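Local coordinates for protein Isomerase/lactonizing enzyme (Agrobacterium fabrum str. C58, PDB 2NQL) that is an enolase-superfamily protein of the mandelate racemase/muconate lactonizing enzyme type, with an N-terminal capping domain, a barrel domain and a bound sodium ion, at residues D94-Y106 / V120-A134. Residues are numbered along the deposited sequence; the frame is centred on the assembly and turned at random.
Sequences DASDPSAVYDDLY and VDALAALDIALWDIA
P98 sets CB and CG over one face of the W131 indole, the two side chains crossing at about a right angle. Its CB sits 3.6 Å from the centroid of the W131 five-membered ring, 9° off the normal, a CH-pi contact. S99 OG lies at the edge of the same indole, 3.5 Å from W131 CZ2. T296 of helix 295-308 hydrogen-bonds S99 OG, W131 NE1 and D127 OD1, tying both segments to that helix. One water bridges the segments, donating to P98 O and to D127 OD1, 2.7 Å from each. With CG anti to the backbone N (chi1 -156°), L130 is directed across to the other helix, where CD2 reaches P98 CA at 3.6 Å and also packs on V101 CB. A95 closes this end, its CB 3.9 Å from A134 CB. Toward the other end L123 forks: CD1 meets Y102 CE1 at 3.6 Å, CD2 meets L105 CB at 3.5 Å. V120 CG2 and L123 CD1 lie at the edge of the Y106 ring, whose OH hydrogen-bonds E246 of the second subunit. The axes of 98-106 and 120-134 run nearly antiparallel (161°), with a closest approach of 9.7 Å. M57 of strand 50-59 touches L126 and L130. This is an antiparallel helix pair packed against the sheet of the enolase-type N-terminal domain.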
# COMPACT_ATOMS: atom_id res chain seq x y z
N ASP A 94 1.41 20.29 -17.01
CA ASP A 94 0.27 21.17 -16.85
C ASP A 94 -1.01 20.39 -16.56
O ASP A 94 -0.99 19.16 -16.42
CB ASP A 94 0.12 22.09 -18.06
CG ASP A 94 -0.24 21.34 -19.33
OD1 ASP A 94 -1.02 20.37 -19.31
OD2 ASP A 94 0.27 21.74 -20.39
N ALA A 95 -2.13 21.12 -16.49
CA ALA A 95 -3.40 20.54 -16.09
C ALA A 95 -4.34 20.27 -17.26
O ALA A 95 -5.54 20.08 -17.07
CB ALA A 95 -4.07 21.44 -15.02
N SER A 96 -3.81 20.23 -18.49
CA SER A 96 -4.61 19.88 -19.67
C SER A 96 -5.21 18.47 -19.64
O SER A 96 -6.27 18.21 -20.23
CB SER A 96 -3.83 20.10 -20.98
OG SER A 96 -2.74 19.19 -21.09
N ASP A 97 -4.53 17.56 -18.95
CA ASP A 97 -4.99 16.19 -18.82
C ASP A 97 -4.55 15.69 -17.43
O ASP A 97 -3.56 14.98 -17.32
CB ASP A 97 -4.35 15.35 -19.94
CG ASP A 97 -4.94 13.96 -20.08
OD1 ASP A 97 -5.65 13.46 -19.17
OD2 ASP A 97 -4.66 13.34 -21.13
N PRO A 98 -5.28 16.08 -16.35
CA PRO A 98 -4.82 15.65 -15.01
C PRO A 98 -4.67 14.13 -14.85
O PRO A 98 -3.74 13.66 -14.14
CB PRO A 98 -5.88 16.21 -14.05
CG PRO A 98 -6.54 17.38 -14.84
CD PRO A 98 -6.51 16.91 -16.28
N SER A 99 -5.54 13.36 -15.51
CA SER A 99 -5.52 11.91 -15.34
C SER A 99 -4.26 11.28 -15.95
O SER A 99 -3.74 10.29 -15.43
CB SER A 99 -6.78 11.25 -15.87
OG SER A 99 -7.88 11.64 -15.05
N ALA A 100 -3.76 11.89 -17.02
CA ALA A 100 -2.48 11.51 -17.60
C ALA A 100 -1.32 11.71 -16.61
O ALA A 100 -0.44 10.84 -16.49
CB ALA A 100 -2.21 12.28 -18.91
N VAL A 101 -1.33 12.82 -15.88
CA VAL A 101 -0.30 13.06 -14.86
C VAL A 101 -0.40 12.03 -13.73
O VAL A 101 0.63 11.43 -13.35
CB VAL A 101 -0.32 14.51 -14.30
CG1 VAL A 101 0.71 14.69 -13.15
CG2 VAL A 101 -0.04 15.53 -15.42
N TYR A 102 -1.61 11.81 -13.21
CA TYR A 102 -1.87 10.74 -12.24
C TYR A 102 -1.31 9.38 -12.69
O TYR A 102 -0.60 8.70 -11.92
CB TYR A 102 -3.38 10.59 -11.91
CG TYR A 102 -3.60 9.36 -11.07
CD1 TYR A 102 -3.37 9.39 -9.68
CD2 TYR A 102 -3.93 8.14 -11.66
CE1 TYR A 102 -3.52 8.21 -8.90
CE2 TYR A 102 -4.07 6.97 -10.91
CZ TYR A 102 -3.86 7.00 -9.54
OH TYR A 102 -4.01 5.83 -8.84
N ASP A 103 -1.63 8.98 -13.92
CA ASP A 103 -1.23 7.67 -14.42
C ASP A 103 0.29 7.57 -14.51
O ASP A 103 0.85 6.53 -14.17
CB ASP A 103 -1.86 7.40 -15.80
CG ASP A 103 -3.32 6.99 -15.71
OD1 ASP A 103 -3.77 6.54 -14.63
OD2 ASP A 103 -4.04 7.10 -16.75
N ASP A 104 0.95 8.65 -14.94
CA ASP A 104 2.43 8.68 -14.93
C ASP A 104 3.04 8.52 -13.54
O ASP A 104 4.00 7.77 -13.37
CB ASP A 104 2.96 9.95 -15.59
CG ASP A 104 2.79 9.93 -17.12
OD1 ASP A 104 2.42 8.88 -17.67
OD2 ASP A 104 3.01 10.99 -17.73
N LEU A 105 2.48 9.22 -12.56
CA LEU A 105 2.99 9.14 -11.18
C LEU A 105 2.75 7.77 -10.61
O LEU A 105 3.65 7.21 -9.95
CB LEU A 105 2.34 10.23 -10.28
CG LEU A 105 2.55 11.68 -10.69
CD1 LEU A 105 1.82 12.64 -9.70
CD2 LEU A 105 4.01 12.04 -10.80
N TYR A 106 1.56 7.22 -10.83
CA TYR A 106 1.24 5.86 -10.40
C TYR A 106 2.24 4.85 -10.97
O TYR A 106 2.77 3.99 -10.24
CB TYR A 106 -0.19 5.49 -10.78
CG TYR A 106 -0.62 4.14 -10.27
CD1 TYR A 106 -1.06 3.97 -8.96
CD2 TYR A 106 -0.64 3.03 -11.12
CE1 TYR A 106 -1.48 2.71 -8.50
CE2 TYR A 106 -1.03 1.78 -10.67
CZ TYR A 106 -1.46 1.61 -9.39
OH TYR A 106 -1.86 0.37 -8.99
N VAL A 120 -0.73 6.16 -2.84
CA VAL A 120 -1.95 6.66 -3.46
C VAL A 120 -2.59 7.81 -2.67
O VAL A 120 -3.17 8.70 -3.28
CB VAL A 120 -2.93 5.55 -3.96
CG1 VAL A 120 -4.20 6.17 -4.67
CG2 VAL A 120 -2.20 4.65 -4.99
N ASP A 121 -2.41 7.84 -1.34
CA ASP A 121 -2.85 9.02 -0.57
C ASP A 121 -2.19 10.26 -1.17
O ASP A 121 -2.85 11.28 -1.44
CB ASP A 121 -2.41 8.94 0.90
CG ASP A 121 -3.32 8.09 1.77
OD1 ASP A 121 -4.36 7.57 1.32
OD2 ASP A 121 -2.92 7.90 2.96
N ALA A 122 -0.87 10.17 -1.39
CA ALA A 122 -0.11 11.29 -1.93
C ALA A 122 -0.60 11.69 -3.31
O ALA A 122 -0.77 12.88 -3.59
CB ALA A 122 1.40 10.98 -1.95
N LEU A 123 -0.81 10.69 -4.17
CA LEU A 123 -1.30 10.92 -5.52
C LEU A 123 -2.68 11.56 -5.50
O LEU A 123 -2.97 12.41 -6.33
CB LEU A 123 -1.33 9.64 -6.33
CG LEU A 123 -0.01 8.87 -6.55
CD1 LEU A 123 -0.23 7.70 -7.54
CD2 LEU A 123 1.13 9.80 -7.01
N ALA A 124 -3.50 11.17 -4.52
CA ALA A 124 -4.85 11.72 -4.37
C ALA A 124 -4.80 13.23 -4.16
O ALA A 124 -5.53 14.00 -4.84
CB ALA A 124 -5.58 11.00 -3.20
N ALA A 125 -3.94 13.67 -3.24
CA ALA A 125 -3.81 15.10 -2.99
C ALA A 125 -3.34 15.89 -4.23
O ALA A 125 -3.88 16.96 -4.54
CB ALA A 125 -2.92 15.37 -1.78
N LEU A 126 -2.36 15.35 -4.95
CA LEU A 126 -1.87 16.00 -6.16
C LEU A 126 -2.92 16.03 -7.27
O LEU A 126 -2.99 17.00 -8.01
CB LEU A 126 -0.61 15.26 -6.67
CG LEU A 126 0.56 15.35 -5.68
CD1 LEU A 126 1.73 14.39 -6.11
CD2 LEU A 126 1.11 16.79 -5.42
N ASP A 127 -3.69 14.96 -7.35
CA ASP A 127 -4.71 14.80 -8.40
C ASP A 127 -5.85 15.81 -8.17
O ASP A 127 -6.32 16.48 -9.10
CB ASP A 127 -5.24 13.37 -8.42
CG ASP A 127 -6.24 13.12 -9.55
OD1 ASP A 127 -5.81 12.89 -10.70
OD2 ASP A 127 -7.46 13.13 -9.27
N ILE A 128 -6.27 15.95 -6.91
CA ILE A 128 -7.32 16.94 -6.58
C ILE A 128 -6.84 18.38 -6.91
O ILE A 128 -7.56 19.14 -7.57
CB ILE A 128 -7.75 16.80 -5.08
CG1 ILE A 128 -8.41 15.44 -4.85
CG2 ILE A 128 -8.69 18.01 -4.70
CD1 ILE A 128 -8.55 15.02 -3.37
N ALA A 129 -5.61 18.72 -6.52
CA ALA A 129 -5.07 20.05 -6.81
C ALA A 129 -4.96 20.33 -8.32
O ALA A 129 -5.27 21.42 -8.77
CB ALA A 129 -3.76 20.25 -6.13
N LEU A 130 -4.51 19.33 -9.08
CA LEU A 130 -4.41 19.48 -10.53
C LEU A 130 -5.79 19.62 -11.21
O LEU A 130 -5.93 20.46 -12.11
CB LEU A 130 -3.62 18.31 -11.16
CG LEU A 130 -2.95 18.60 -12.51
CD1 LEU A 130 -1.92 19.72 -12.45
CD2 LEU A 130 -2.30 17.34 -13.01
N TRP A 131 -6.78 18.84 -10.80
CA TRP A 131 -8.15 19.05 -11.31
C TRP A 131 -8.74 20.41 -10.92
O TRP A 131 -9.49 21.01 -11.72
CB TRP A 131 -9.11 17.95 -10.87
CG TRP A 131 -9.05 16.68 -11.68
CD1 TRP A 131 -8.45 15.48 -11.31
CD2 TRP A 131 -9.57 16.48 -12.99
NE1 TRP A 131 -8.63 14.54 -12.31
CE2 TRP A 131 -9.29 15.13 -13.36
CE3 TRP A 131 -10.27 17.30 -13.89
CZ2 TRP A 131 -9.69 14.60 -14.60
CZ3 TRP A 131 -10.66 16.76 -15.13
CH2 TRP A 131 -10.35 15.43 -15.47
N ASP A 132 -8.40 20.89 -9.73
CA ASP A 132 -8.81 22.25 -9.27
C ASP A 132 -8.25 23.29 -10.25
O ASP A 132 -8.96 24.16 -10.73
CB ASP A 132 -8.30 22.49 -7.85
CG ASP A 132 -8.83 23.79 -7.22
OD1 ASP A 132 -9.77 24.41 -7.76
OD2 ASP A 132 -8.28 24.19 -6.16
N ILE A 133 -6.96 23.18 -10.54
CA ILE A 133 -6.30 24.06 -11.52
C ILE A 133 -6.94 23.95 -12.91
O ILE A 133 -7.25 24.98 -13.54
CB ILE A 133 -4.76 23.82 -11.55
CG1 ILE A 133 -4.12 24.34 -10.26
CG2 ILE A 133 -4.11 24.56 -12.74
CD1 ILE A 133 -2.69 23.82 -10.01
N ALA A 134 -7.17 22.72 -13.38
CA ALA A 134 -7.76 22.46 -14.70
C ALA A 134 -9.10 23.21 -14.81
O ALA A 134 -9.38 23.87 -15.81
CB ALA A 134 -7.97 20.95 -14.92
O HOH W 1 -3.53 14.18 -11.46